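Local coordinates for quinonprotein alcohol dehydrogenase-like protein (PDB 4R5O), which is of unknown function but binds calcium ions and joins an immunoglobulin-like beta-sandwich domain to a seven-bladed beta-propeller of the YVTN-repeat type, at residues D70-A75 against T121-C126; V29-E34 against S95-F100; K247-D252 against P265-L270; L224-S229 against V236-T241. All coordinates share one frame; numbering follows the deposited sequence.

Interaction 1 (D70-A75 against T121-C126); sequences DNPCRA and TAYQDC
The ring of Tyr123 is met at its edge, near its own plane, by two oxygens of the loop at the start of 70-75: the backbone O of Asp70, 3.6 Å from Tyr123 CD1, and the side-chain OD1 of Asn71. Towards the root of the same side chain comes Pro72, whose CD lies 3.7 Å from Tyr123 CB, the two side chains crossing at about a right angle. The amide of Asn71 is turned 64° from the ring plane, and it slides past the tyrosine in the opposite direction. OD1 of Asn71 thereby stands 3.2 Å from CB of Tyr123, while ND2 carries on to the turn that follows. There Asn71 ND2 donates to Gln124 O at 3.2 Å, a bond bent to 142° at the hydrogen, with the donor above the carbonyl plane rather than on a lone pair. Ser129 OG bonds the same nitrogen, giving the amide a second polar hold. Cys126, its SG anti to the carbonyl carbon (chi1 -67°), sets the sulfur 3.8 Å from Pro72 CD. Asp125 OD1 bonds Thr111 OG1 and, weakly, caps the short helix 126-129 at Ala128 N. An alanine at Asn71 removes the amide that Gln124 O and Ser129 OG share, and the 124-125 turn would probably be held less firmly against the loop. The chemistry is that of a domain junction: a loop of the sandwich meets the outermost strand of a propeller sheet through a small apolar patch of proline, tyrosine and cysteine, with one amide supplying the hydrogen bond beside it.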
loop_
_atom_site.group_PDB
_atom_site.type_symbol
_atom_site.label_atom_id
_atom_site.label_comp_id
_atom_site.label_asym_id
_atom_site.label_seq_id
_atom_site.Cartn_x
_atom_site.Cartn_y
_atom_site.Cartn_z
ATOM N N ASP A 70 12.807 -15.119 8.072
ATOM C CA ASP A 70 13.454 -14.428 6.956
ATOM C C ASP A 70 12.512 -13.350 6.364
ATOM O O ASP A 70 12.873 -12.670 5.402
ATOM C CB ASP A 70 13.898 -15.445 5.882
ATOM C CG ASP A 70 12.835 -16.395 5.348
ATOM O OD1 ASP A 70 11.630 -16.239 5.730
ATOM O OD2 ASP A 70 13.203 -17.310 4.564
ATOM N N ASN A 71 11.351 -13.141 7.003
ATOM C CA ASN A 71 10.382 -12.139 6.582
ATOM C C ASN A 71 9.601 -11.562 7.775
ATOM O O ASN A 71 9.333 -12.310 8.704
ATOM C CB ASN A 71 9.401 -12.776 5.585
ATOM C CG ASN A 71 9.054 -11.882 4.407
ATOM O OD1 ASN A 71 9.938 -11.481 3.638
ATOM N ND2 ASN A 71 7.762 -11.643 4.158
ATOM N N PRO A 72 9.171 -10.272 7.785
ATOM C CA PRO A 72 8.292 -9.814 8.874
ATOM C C PRO A 72 7.091 -10.744 8.990
ATOM O O PRO A 72 6.459 -11.017 7.970
ATOM C CB PRO A 72 7.893 -8.396 8.438
ATOM C CG PRO A 72 8.958 -7.971 7.528
ATOM C CD PRO A 72 9.344 -9.208 6.779
ATOM N N CYS A 73 6.837 -11.302 10.190
ATOM C CA CYS A 73 5.752 -12.263 10.383
ATOM C C CYS A 73 5.241 -12.233 11.811
ATOM O O CYS A 73 5.848 -11.647 12.687
ATOM C CB CYS A 73 6.213 -13.675 10.015
ATOM S SG CYS A 73 7.510 -14.360 11.101
ATOM N N ARG A 74 4.108 -12.900 12.015
ATOM C CA ARG A 74 3.405 -13.184 13.254
ATOM C C ARG A 74 2.654 -14.466 12.976
ATOM O O ARG A 74 2.104 -14.606 11.884
ATOM C CB ARG A 74 2.517 -12.021 13.776
ATOM C CG ARG A 74 1.377 -11.668 12.909
ATOM C CD ARG A 74 0.316 -10.875 13.617
ATOM N NE ARG A 74 -0.774 -10.610 12.670
ATOM C CZ ARG A 74 -1.923 -10.025 12.964
ATOM N NH1 ARG A 74 -2.182 -9.645 14.205
ATOM N NH2 ARG A 74 -2.832 -9.827 12.016
ATOM N N ALA A 75 2.733 -15.445 13.889
ATOM C CA ALA A 75 2.110 -16.750 13.703
ATOM C C ALA A 75 1.788 -17.422 15.029
ATOM O O ALA A 75 2.449 -17.170 16.030
ATOM C CB ALA A 75 3.028 -17.658 12.891
ATOM N N THR A 121 17.481 -4.343 1.841
ATOM C CA THR A 121 16.842 -5.648 1.702
ATOM C C THR A 121 15.350 -5.482 1.483
ATOM O O THR A 121 14.703 -4.686 2.173
ATOM C CB THR A 121 17.126 -6.512 2.959
ATOM O OG1 THR A 121 18.541 -6.689 3.080
ATOM C CG2 THR A 121 16.459 -7.876 2.908
ATOM N N ALA A 122 14.820 -6.281 0.532
ATOM C CA ALA A 122 13.418 -6.360 0.177
ATOM C C ALA A 122 12.772 -7.579 0.786
ATOM O O ALA A 122 13.358 -8.655 0.756
ATOM C CB ALA A 122 13.271 -6.400 -1.325
ATOM N N TYR A 123 11.576 -7.421 1.342
ATOM C CA TYR A 123 10.785 -8.509 1.916
ATOM C C TYR A 123 9.502 -8.596 1.115
ATOM O O TYR A 123 8.723 -7.644 1.103
ATOM C CB TYR A 123 10.535 -8.303 3.421
ATOM C CG TYR A 123 11.792 -8.105 4.235
ATOM C CD1 TYR A 123 12.516 -9.193 4.710
ATOM C CD2 TYR A 123 12.250 -6.828 4.543
ATOM C CE1 TYR A 123 13.679 -9.015 5.450
ATOM C CE2 TYR A 123 13.421 -6.639 5.271
ATOM C CZ TYR A 123 14.130 -7.735 5.728
ATOM O OH TYR A 123 15.286 -7.558 6.448
ATOM N N GLN A 124 9.339 -9.672 0.355
ATOM C CA GLN A 124 8.181 -9.821 -0.508
ATOM C C GLN A 124 7.001 -10.411 0.235
ATOM O O GLN A 124 7.163 -11.359 0.996
ATOM C CB GLN A 124 8.509 -10.699 -1.725
ATOM C CG GLN A 124 9.478 -10.044 -2.714
ATOM C CD GLN A 124 9.690 -10.883 -3.948
ATOM O OE1 GLN A 124 9.286 -12.053 -4.037
ATOM N NE2 GLN A 124 10.331 -10.301 -4.945
ATOM N N ASP A 125 5.809 -9.836 -0.002
ATOM C CA ASP A 125 4.504 -10.264 0.493
ATOM C C ASP A 125 4.501 -10.342 2.033
ATOM O O ASP A 125 4.216 -11.372 2.626
ATOM C CB ASP A 125 4.123 -11.625 -0.137
ATOM C CG ASP A 125 2.689 -12.066 0.042
ATOM O OD1 ASP A 125 1.855 -11.226 0.452
ATOM O OD2 ASP A 125 2.383 -13.239 -0.283
ATOM N N CYS A 126 4.755 -9.211 2.658
ATOM C CA CYS A 126 4.719 -9.036 4.096
ATOM C C CYS A 126 3.271 -9.095 4.590
ATOM O O CYS A 126 3.014 -9.295 5.779
ATOM C CB CYS A 126 5.381 -7.712 4.467
ATOM S SG CYS A 126 7.164 -7.656 4.133
#

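Interaction 2 (V29-E34 against S95-F100); sequences VLELGE and SSNHNF
Val29 starts the contact beside Ser95, where strand 28-31, outermost in the five-stranded sheet of the immunoglobulin-like sandwich, joins 86-97 in parallel. Its CG1, anti to the backbone N, reaches along the sheet to lie 3.7 Å from Asn97 CB, while CG2 faces Ser95 OG. Leu30 supplies the backbone pairing: its N donates to Ser95 O at 3.0 Å (166° at the hydrogen), and its O accepts from Asn97 N. Glu31 folds back at chi2 (-61°), which sets its carboxylate alongside the amide of Asn97. Asn97 ND2 gives a bond of 2.9 Å to the syn side of Glu31 OE2, tilted somewhat from the carboxylate plane; the acceptor lies in the amide plane, although the flat groups are turned 70° apart. A water joins Glu31 OE1, Leu32 N and Asn97 O. Leu32 then brings CD1 to 3.8 Å from His98 CB, and CD2 to Ser96 CB. Gly33 is third in a type II turn from Glu31 to Glu34, at backbone angles that call for glycine. Ser96 OG and His98 ND1 share a hydrogen bond of 2.7 Å, and the serine oxygen also bonds Cys73 N. The two faces of the sheet differ in chemistry: Val29, Glu31, Ser95 and Asn97 share a solvent-facing side where charge and amide meet, whereas Leu30 and Ser96 are buried; the water links the two backbones beyond the direct Leu30 bonds.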
loop_
_atom_site.group_PDB
_atom_site.type_symbol
_atom_site.label_atom_id
_atom_site.label_comp_id
_atom_site.label_asym_id
_atom_site.label_seq_id
_atom_site.Cartn_x
_atom_site.Cartn_y
_atom_site.Cartn_z
ATOM N N VAL A 29 9.767 -13.741 20.307
ATOM C CA VAL A 29 10.073 -12.620 19.428
ATOM C C VAL A 29 11.522 -12.853 18.944
ATOM O O VAL A 29 12.439 -13.035 19.755
ATOM C CB VAL A 29 9.828 -11.215 20.055
ATOM C CG1 VAL A 29 10.171 -10.118 19.066
ATOM C CG2 VAL A 29 8.384 -11.050 20.503
ATOM N N LEU A 30 11.693 -12.926 17.620
ATOM C CA LEU A 30 12.982 -13.170 16.955
ATOM C C LEU A 30 13.385 -12.010 16.059
ATOM O O LEU A 30 12.522 -11.288 15.575
ATOM C CB LEU A 30 12.932 -14.460 16.089
ATOM C CG LEU A 30 12.635 -15.765 16.813
ATOM C CD1 LEU A 30 11.143 -16.206 16.599
ATOM C CD2 LEU A 30 13.628 -16.837 16.390
ATOM N N GLU A 31 14.690 -11.874 15.789
ATOM C CA GLU A 31 15.171 -10.873 14.842
ATOM C C GLU A 31 15.047 -11.410 13.437
ATOM O O GLU A 31 15.065 -12.632 13.248
ATOM C CB GLU A 31 16.636 -10.452 15.124
ATOM C CG GLU A 31 16.901 -9.842 16.492
ATOM C CD GLU A 31 16.181 -8.562 16.862
ATOM O OE1 GLU A 31 15.873 -7.752 15.956
ATOM O OE2 GLU A 31 15.983 -8.342 18.078
ATOM N N LEU A 32 14.941 -10.513 12.439
ATOM C CA LEU A 32 14.956 -10.941 11.040
ATOM C C LEU A 32 16.303 -11.610 10.794
ATOM O O LEU A 32 17.336 -11.118 11.267
ATOM C CB LEU A 32 14.683 -9.769 10.074
ATOM C CG LEU A 32 13.256 -9.230 10.054
ATOM C CD1 LEU A 32 13.198 -7.850 9.431
ATOM C CD2 LEU A 32 12.291 -10.207 9.384
ATOM N N GLY A 33 16.266 -12.792 10.206
ATOM C CA GLY A 33 17.480 -13.569 9.980
ATOM C C GLY A 33 17.682 -14.705 10.972
ATOM O O GLY A 33 18.404 -15.651 10.656
ATOM N N GLU A 34 17.044 -14.629 12.179
ATOM C CA GLU A 34 17.133 -15.668 13.200
ATOM C C GLU A 34 16.229 -16.855 12.853
ATOM O O GLU A 34 15.323 -16.722 12.019
ATOM C CB GLU A 34 16.779 -15.141 14.590
ATOM C CG GLU A 34 17.698 -14.054 15.124
ATOM C CD GLU A 34 17.520 -13.650 16.581
ATOM O OE1 GLU A 34 16.612 -14.180 17.268
ATOM O OE2 GLU A 34 18.337 -12.824 17.051
ATOM N N SER A 95 6.734 -14.127 16.482
ATOM C CA SER A 95 6.729 -12.939 15.640
ATOM C C SER A 95 8.135 -12.440 15.464
ATOM O O SER A 95 9.008 -12.778 16.248
ATOM C CB SER A 95 5.837 -11.849 16.240
ATOM O OG SER A 95 6.313 -11.445 17.514
ATOM N N SER A 96 8.351 -11.639 14.429
ATOM C CA SER A 96 9.628 -11.004 14.110
ATOM C C SER A 96 9.725 -9.639 14.776
ATOM O O SER A 96 8.713 -8.951 14.894
ATOM C CB SER A 96 9.785 -10.864 12.594
ATOM O OG SER A 96 8.680 -10.179 12.022
ATOM N N ASN A 97 10.924 -9.243 15.191
ATOM C CA ASN A 97 11.174 -7.925 15.759
ATOM C C ASN A 97 11.611 -7.030 14.608
ATOM O O ASN A 97 12.805 -6.870 14.345
ATOM C CB ASN A 97 12.205 -7.981 16.915
ATOM C CG ASN A 97 12.509 -6.636 17.541
ATOM O OD1 ASN A 97 11.659 -5.746 17.626
ATOM N ND2 ASN A 97 13.722 -6.457 18.024
ATOM N N HIS A 98 10.643 -6.520 13.863
ATOM C CA HIS A 98 10.927 -5.672 12.708
ATOM C C HIS A 98 10.390 -4.242 12.963
ATOM O O HIS A 98 9.545 -4.033 13.840
ATOM C CB HIS A 98 10.336 -6.278 11.412
ATOM C CG HIS A 98 8.848 -6.404 11.432
ATOM N ND1 HIS A 98 8.226 -7.517 11.969
ATOM C CD2 HIS A 98 7.902 -5.539 11.000
ATOM C CE1 HIS A 98 6.931 -7.297 11.834
ATOM N NE2 HIS A 98 6.689 -6.118 11.258
ATOM N N ASN A 99 10.912 -3.270 12.194
ATOM C CA ASN A 99 10.537 -1.871 12.289
ATOM C C ASN A 99 10.243 -1.361 10.880
ATOM O O ASN A 99 11.161 -1.206 10.054
ATOM C CB ASN A 99 11.662 -1.084 12.989
ATOM C CG ASN A 99 11.376 0.371 13.297
ATOM O OD1 ASN A 99 10.331 0.939 12.986
ATOM N ND2 ASN A 99 12.320 1.002 13.945
ATOM N N PHE A 100 8.953 -1.145 10.595
ATOM C CA PHE A 100 8.516 -0.724 9.262
ATOM C C PHE A 100 8.731 0.791 9.041
ATOM O O PHE A 100 8.356 1.307 7.989
ATOM C CB PHE A 100 7.056 -1.098 9.005
ATOM C CG PHE A 100 6.807 -2.553 8.661
ATOM C CD1 PHE A 100 7.670 -3.243 7.806
ATOM C CD2 PHE A 100 5.620 -3.176 9.034
ATOM C CE1 PHE A 100 7.384 -4.552 7.390
ATOM C CE2 PHE A 100 5.326 -4.478 8.607
ATOM C CZ PHE A 100 6.207 -5.157 7.783
HETATM O O HOH W 1 14.950 -7.884 13.225
#

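Interaction 3 (K247-D252 against P265-L270); sequences KVKYYD and PAVTEL. With CA (calcium ion), chain K.
Strand 247-252 pairs with 268-270, their axes 4.6 Å apart at closest approach and their N-to-C directions 139° apart, antiparallel with a marked twist. Tyr250 and Thr268 form the hydrogen-bonded pair, with Tyr250 N donating to Thr268 O at 2.8 Å and Thr268 N returning a bond to Tyr250 O. Leu270 N to Val248 O continues the ladder, and Lys249 faces Glu269 in the non-hydrogen-bonded position between. Tyr250, its CG set between the backbone N and the carbonyl carbon (chi1 64°), lays a ring face on Thr268, whose CB stands 3.8 Å from the ring centroid in a CH-pi contact. Leu270 CD2 meets the edge of that ring, 3.7 Å from CE2. An alanine in place of Tyr250 removes the ring that lies against Thr268 CB and meets Leu270 CD2 at its edge, and would probably open a gap between these side chains. Tyr251 likewise takes Val267 CG2 over one face, 4.0 Å from its centroid, with Pro265 CG nearby. Lys249 bends at its end so that NZ donates to Lys247 O at 2.8 Å; its salt bridge is with Asp240, Glu269 OE2 lying beyond that range. At the strand's end Asp252 OD1 binds a calcium ion at 2.5 Å, whose other ligands in the model are four waters, one of them also donating to OD2 of the same carboxylate. Asp252 caps helix 253-258, which packs on Tyr251 and Pro265. Strand 235-239 flanks 246-252 within the sheet, while Pro265 and Val267 touch strand 215-220 of another propeller sheet.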
loop_
_atom_site.group_PDB
_atom_site.type_symbol
_atom_site.label_atom_id
_atom_site.label_comp_id
_atom_site.label_asym_id
_atom_site.label_seq_id
_atom_site.Cartn_x
_atom_site.Cartn_y
_atom_site.Cartn_z
ATOM N N LYS A 247 -13.060 19.229 -17.277
ATOM C CA LYS A 247 -12.584 20.231 -16.336
ATOM C C LYS A 247 -12.511 19.661 -14.946
ATOM O O LYS A 247 -13.308 18.769 -14.633
ATOM C CB LYS A 247 -13.486 21.466 -16.337
ATOM C CG LYS A 247 -13.283 22.360 -17.529
ATOM C CD LYS A 247 -14.245 23.494 -17.487
ATOM C CE LYS A 247 -14.073 24.440 -18.643
ATOM N NZ LYS A 247 -14.140 23.760 -19.971
ATOM N N VAL A 248 -11.584 20.185 -14.093
ATOM C CA VAL A 248 -11.523 19.809 -12.678
ATOM C C VAL A 248 -12.878 20.165 -12.095
ATOM O O VAL A 248 -13.407 21.240 -12.387
ATOM C CB VAL A 248 -10.331 20.451 -11.893
ATOM C CG1 VAL A 248 -10.487 20.294 -10.384
ATOM C CG2 VAL A 248 -8.999 19.883 -12.340
ATOM N N LYS A 249 -13.465 19.243 -11.334
ATOM C CA LYS A 249 -14.759 19.464 -10.695
ATOM C C LYS A 249 -14.631 19.320 -9.206
ATOM O O LYS A 249 -13.815 18.535 -8.734
ATOM C CB LYS A 249 -15.790 18.490 -11.243
ATOM C CG LYS A 249 -16.039 18.731 -12.727
ATOM C CD LYS A 249 -16.992 17.745 -13.330
ATOM C CE LYS A 249 -16.887 17.772 -14.821
ATOM N NZ LYS A 249 -15.590 17.196 -15.259
ATOM N N TYR A 250 -15.380 20.111 -8.448
ATOM C CA TYR A 250 -15.327 19.944 -7.004
ATOM C C TYR A 250 -16.763 19.813 -6.455
ATOM O O TYR A 250 -17.736 20.250 -7.078
ATOM C CB TYR A 250 -14.537 21.054 -6.281
ATOM C CG TYR A 250 -15.095 22.454 -6.372
ATOM C CD1 TYR A 250 -16.026 22.916 -5.445
ATOM C CD2 TYR A 250 -14.598 23.360 -7.299
ATOM C CE1 TYR A 250 -16.498 24.224 -5.482
ATOM C CE2 TYR A 250 -15.061 24.672 -7.349
ATOM C CZ TYR A 250 -16.003 25.104 -6.429
ATOM O OH TYR A 250 -16.488 26.395 -6.479
ATOM N N TYR A 251 -16.855 19.125 -5.317
ATOM C CA TYR A 251 -18.054 18.820 -4.543
ATOM C C TYR A 251 -17.849 19.346 -3.125
ATOM O O TYR A 251 -16.713 19.600 -2.725
ATOM C CB TYR A 251 -18.327 17.290 -4.570
ATOM C CG TYR A 251 -18.461 16.697 -5.961
ATOM C CD1 TYR A 251 -17.334 16.431 -6.738
ATOM C CD2 TYR A 251 -19.709 16.336 -6.475
ATOM C CE1 TYR A 251 -17.449 15.931 -8.034
ATOM C CE2 TYR A 251 -19.832 15.781 -7.754
ATOM C CZ TYR A 251 -18.697 15.580 -8.529
ATOM O OH TYR A 251 -18.778 15.054 -9.802
ATOM N N ASP A 252 -18.927 19.532 -2.375
ATOM C CA ASP A 252 -18.828 20.007 -1.000
ATOM C C ASP A 252 -18.732 18.796 -0.075
ATOM O O ASP A 252 -19.563 17.893 -0.195
ATOM C CB ASP A 252 -20.029 20.903 -0.665
ATOM C CG ASP A 252 -19.960 21.536 0.691
ATOM O OD1 ASP A 252 -19.229 22.539 0.837
ATOM O OD2 ASP A 252 -20.669 21.059 1.604
ATOM N N PRO A 265 -25.019 15.282 -5.341
ATOM C CA PRO A 265 -24.606 16.600 -4.839
ATOM C C PRO A 265 -24.221 17.563 -5.971
ATOM O O PRO A 265 -23.991 17.146 -7.102
ATOM C CB PRO A 265 -23.401 16.260 -3.964
ATOM C CG PRO A 265 -22.779 15.067 -4.635
ATOM C CD PRO A 265 -23.895 14.312 -5.308
ATOM N N ALA A 266 -24.165 18.861 -5.658
ATOM C CA ALA A 266 -23.793 19.909 -6.605
ATOM C C ALA A 266 -22.314 19.794 -6.978
ATOM O O ALA A 266 -21.452 19.573 -6.121
ATOM C CB ALA A 266 -24.086 21.279 -6.028
ATOM N N VAL A 267 -22.038 19.942 -8.269
ATOM C CA VAL A 267 -20.705 19.845 -8.817
ATOM C C VAL A 267 -20.401 21.157 -9.503
ATOM O O VAL A 267 -21.221 21.674 -10.242
ATOM C CB VAL A 267 -20.538 18.609 -9.747
ATOM C CG1 VAL A 267 -21.618 18.507 -10.817
ATOM C CG2 VAL A 267 -19.143 18.529 -10.347
ATOM N N THR A 268 -19.245 21.726 -9.193
ATOM C CA THR A 268 -18.778 22.984 -9.760
ATOM C C THR A 268 -17.507 22.728 -10.514
ATOM O O THR A 268 -16.663 21.972 -10.028
ATOM C CB THR A 268 -18.577 23.990 -8.645
ATOM O OG1 THR A 268 -19.740 24.010 -7.837
ATOM C CG2 THR A 268 -18.206 25.371 -9.153
ATOM N N GLU A 269 -17.343 23.358 -11.672
ATOM C CA GLU A 269 -16.135 23.239 -12.484
ATOM C C GLU A 269 -15.197 24.391 -12.219
ATOM O O GLU A 269 -15.642 25.510 -11.954
ATOM C CB GLU A 269 -16.455 23.180 -13.988
ATOM C CG GLU A 269 -17.177 21.927 -14.462
ATOM C CD GLU A 269 -17.532 21.928 -15.940
ATOM O OE1 GLU A 269 -17.486 23.011 -16.566
ATOM O OE2 GLU A 269 -17.927 20.857 -16.456
ATOM N N LEU A 270 -13.898 24.099 -12.268
ATOM C CA LEU A 270 -12.787 25.047 -12.215
ATOM C C LEU A 270 -12.240 25.168 -13.613
ATOM O O LEU A 270 -12.348 24.208 -14.369
ATOM C CB LEU A 270 -11.686 24.637 -11.198
ATOM C CG LEU A 270 -12.006 24.750 -9.704
ATOM C CD1 LEU A 270 -10.854 24.213 -8.881
ATOM C CD2 LEU A 270 -12.296 26.192 -9.297
HETATM CA CA CA K . -18.514 23.771 2.885
HETATM O O HOH W 2 -20.510 22.850 3.565
HETATM O O HOH W 3 -16.229 25.231 1.997
HETATM O O HOH W 4 -20.486 24.979 1.776
HETATM O O HOH W 5 -17.219 21.872 4.459
#

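Interaction 4 (L224-S229 against V236-T241); sequences LCFYNS and VLSNDT
The open end of the antiparallel hairpin 228-232/235-239 of the propeller carries a classic beta bulge, in which Tyr227 and Asn228 both face Asn239. Asn239 O takes a weak bond from each of those two backbone nitrogens, and Asn239 N returns a straight bond to Asn228 O at 2.8 Å. Just before the strand, Phe226 spreads one ring face over Ser238, whose CB lies 3.8 Å from the ring centroid and 18° off its normal. Val236 CG1 comes obliquely to the same ring, 4.0 Å from CE2. Tyr227, its CG anti to the carbonyl carbon (chi1 -63°), lies with its ring edge along the backbone that leaves the strand: CE2 is 3.5 Å from Asp240 O, and Thr241 N also sits near the ring plane. A face of the ring carries Cys225 SG. Asp240 sets its CB 3.3 Å from Cys225 O. Beyond the two segments, Ser238 OG bonds Lys249 O, Tyr227 OH bonds His324 ND1 and Asp240 OD1 bonds Ser246 OG. On the bulge side, two asparagines lie side by side with amides only 12° apart: Asn228 ND2 donates at 2.9 Å to a lone pair of Asn239 OD1, an oxygen that also accepts from Ile278 N.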
loop_
_atom_site.group_PDB
_atom_site.type_symbol
_atom_site.label_atom_id
_atom_site.label_comp_id
_atom_site.label_asym_id
_atom_site.label_seq_id
_atom_site.Cartn_x
_atom_site.Cartn_y
_atom_site.Cartn_z
ATOM N N LEU A 224 -18.414 7.420 -14.094
ATOM C CA LEU A 224 -17.938 8.594 -13.334
ATOM C C LEU A 224 -16.986 8.092 -12.250
ATOM O O LEU A 224 -17.395 7.364 -11.353
ATOM C CB LEU A 224 -19.073 9.467 -12.743
ATOM C CG LEU A 224 -18.660 10.586 -11.739
ATOM C CD1 LEU A 224 -17.740 11.587 -12.370
ATOM C CD2 LEU A 224 -19.859 11.280 -11.167
ATOM N N CYS A 225 -15.728 8.487 -12.353
ATOM C CA CYS A 225 -14.663 8.053 -11.486
ATOM C C CYS A 225 -13.750 9.221 -11.108
ATOM O O CYS A 225 -13.341 9.987 -11.980
ATOM C CB CYS A 225 -13.864 6.944 -12.178
ATOM S SG CYS A 225 -12.605 6.185 -11.124
ATOM N N PHE A 226 -13.373 9.316 -9.816
ATOM C CA PHE A 226 -12.368 10.299 -9.426
ATOM C C PHE A 226 -11.045 9.565 -9.476
ATOM O O PHE A 226 -10.676 8.907 -8.497
ATOM C CB PHE A 226 -12.622 10.987 -8.053
ATOM C CG PHE A 226 -13.943 11.639 -7.708
ATOM C CD1 PHE A 226 -14.906 11.875 -8.689
ATOM C CD2 PHE A 226 -14.212 12.055 -6.404
ATOM C CE1 PHE A 226 -16.145 12.448 -8.361
ATOM C CE2 PHE A 226 -15.427 12.684 -6.085
ATOM C CZ PHE A 226 -16.398 12.845 -7.060
ATOM N N TYR A 227 -10.354 9.607 -10.625
ATOM C CA TYR A 227 -9.055 8.924 -10.797
ATOM C C TYR A 227 -8.092 9.472 -9.792
ATOM O O TYR A 227 -7.299 8.723 -9.251
ATOM C CB TYR A 227 -8.521 9.065 -12.233
ATOM C CG TYR A 227 -9.449 8.412 -13.236
ATOM C CD1 TYR A 227 -9.567 7.025 -13.305
ATOM C CD2 TYR A 227 -10.255 9.178 -14.071
ATOM C CE1 TYR A 227 -10.451 6.418 -14.194
ATOM C CE2 TYR A 227 -11.135 8.580 -14.969
ATOM C CZ TYR A 227 -11.219 7.199 -15.033
ATOM O OH TYR A 227 -12.087 6.590 -15.898
ATOM N N ASN A 228 -8.234 10.768 -9.471
ATOM C CA ASN A 228 -7.480 11.502 -8.461
ATOM C C ASN A 228 -8.364 12.518 -7.840
ATOM O O ASN A 228 -9.208 13.096 -8.528
ATOM C CB ASN A 228 -6.228 12.167 -9.044
ATOM C CG ASN A 228 -5.286 11.215 -9.689
ATOM O OD1 ASN A 228 -4.505 10.534 -9.030
ATOM N ND2 ASN A 228 -5.447 11.068 -10.985
ATOM N N SER A 229 -8.186 12.734 -6.544
ATOM C CA SER A 229 -8.963 13.687 -5.752
ATOM C C SER A 229 -8.141 14.160 -4.553
ATOM O O SER A 229 -7.056 13.628 -4.305
ATOM C CB SER A 229 -10.288 13.072 -5.303
ATOM O OG SER A 229 -10.095 11.861 -4.597
ATOM N N VAL A 236 -14.056 18.631 -2.209
ATOM C CA VAL A 236 -13.395 17.506 -2.855
ATOM C C VAL A 236 -13.065 17.914 -4.289
ATOM O O VAL A 236 -13.980 18.082 -5.092
ATOM C CB VAL A 236 -14.220 16.194 -2.820
ATOM C CG1 VAL A 236 -13.471 15.059 -3.526
ATOM C CG2 VAL A 236 -14.593 15.803 -1.395
ATOM N N LEU A 237 -11.783 18.098 -4.608
ATOM C CA LEU A 237 -11.339 18.398 -5.981
ATOM C C LEU A 237 -11.179 17.099 -6.723
ATOM O O LEU A 237 -10.602 16.188 -6.152
ATOM C CB LEU A 237 -10.027 19.199 -5.968
ATOM C CG LEU A 237 -10.135 20.593 -5.399
ATOM C CD1 LEU A 237 -8.773 21.158 -5.038
ATOM C CD2 LEU A 237 -10.847 21.499 -6.374
ATOM N N SER A 238 -11.709 16.963 -7.949
ATOM C CA SER A 238 -11.565 15.689 -8.653
ATOM C C SER A 238 -11.034 15.840 -10.110
ATOM O O SER A 238 -11.293 16.828 -10.806
ATOM C CB SER A 238 -12.895 14.948 -8.700
ATOM O OG SER A 238 -13.831 15.617 -9.527
ATOM N N ASN A 239 -10.261 14.819 -10.514
ATOM C CA ASN A 239 -9.768 14.495 -11.841
ATOM C C ASN A 239 -10.547 13.282 -12.286
ATOM O O ASN A 239 -10.379 12.220 -11.684
ATOM C CB ASN A 239 -8.254 14.271 -11.835
ATOM C CG ASN A 239 -7.727 13.570 -13.062
ATOM O OD1 ASN A 239 -7.047 12.565 -12.950
ATOM N ND2 ASN A 239 -8.131 13.996 -14.252
ATOM N N ASP A 240 -11.465 13.447 -13.255
ATOM C CA ASP A 240 -12.363 12.388 -13.672
ATOM C C ASP A 240 -12.140 11.990 -15.130
ATOM O O ASP A 240 -13.037 11.404 -15.736
ATOM C CB ASP A 240 -13.825 12.843 -13.465
ATOM C CG ASP A 240 -14.250 14.173 -14.090
ATOM O OD1 ASP A 240 -13.655 14.573 -15.113
ATOM O OD2 ASP A 240 -15.225 14.776 -13.592
ATOM N N THR A 241 -10.936 12.242 -15.671
ATOM C CA THR A 241 -10.654 11.913 -17.057
ATOM C C THR A 241 -9.272 11.249 -17.221
ATOM O O THR A 241 -8.344 11.553 -16.469
ATOM C CB THR A 241 -10.739 13.170 -17.898
ATOM O OG1 THR A 241 -10.660 12.791 -19.255
ATOM C CG2 THR A 241 -9.667 14.204 -17.556
#

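How the interactions relate
The four contacts fall into two pairs on opposite sides of the chain's centre. Interactions 1 and 2 share the sandwich sheet through strands 74-83 and 86-97, and touch directly, Leu32 packing on the Asn71-Pro72 backbone; their centres lie about 9 Å apart. Interactions 3 and 4 share a propeller sheet, strand 235-239 running beside 246-252, with Tyr251 against Phe226 between them. Interaction 4 is the buried member, and many of its polar side chains bond other parts of the protein. The other three are only partly buried: interaction 1 bridges two domains, interaction 2 uses a water and a carboxylate at an outer strand, and interaction 3 joins aromatic packing to a calcium site.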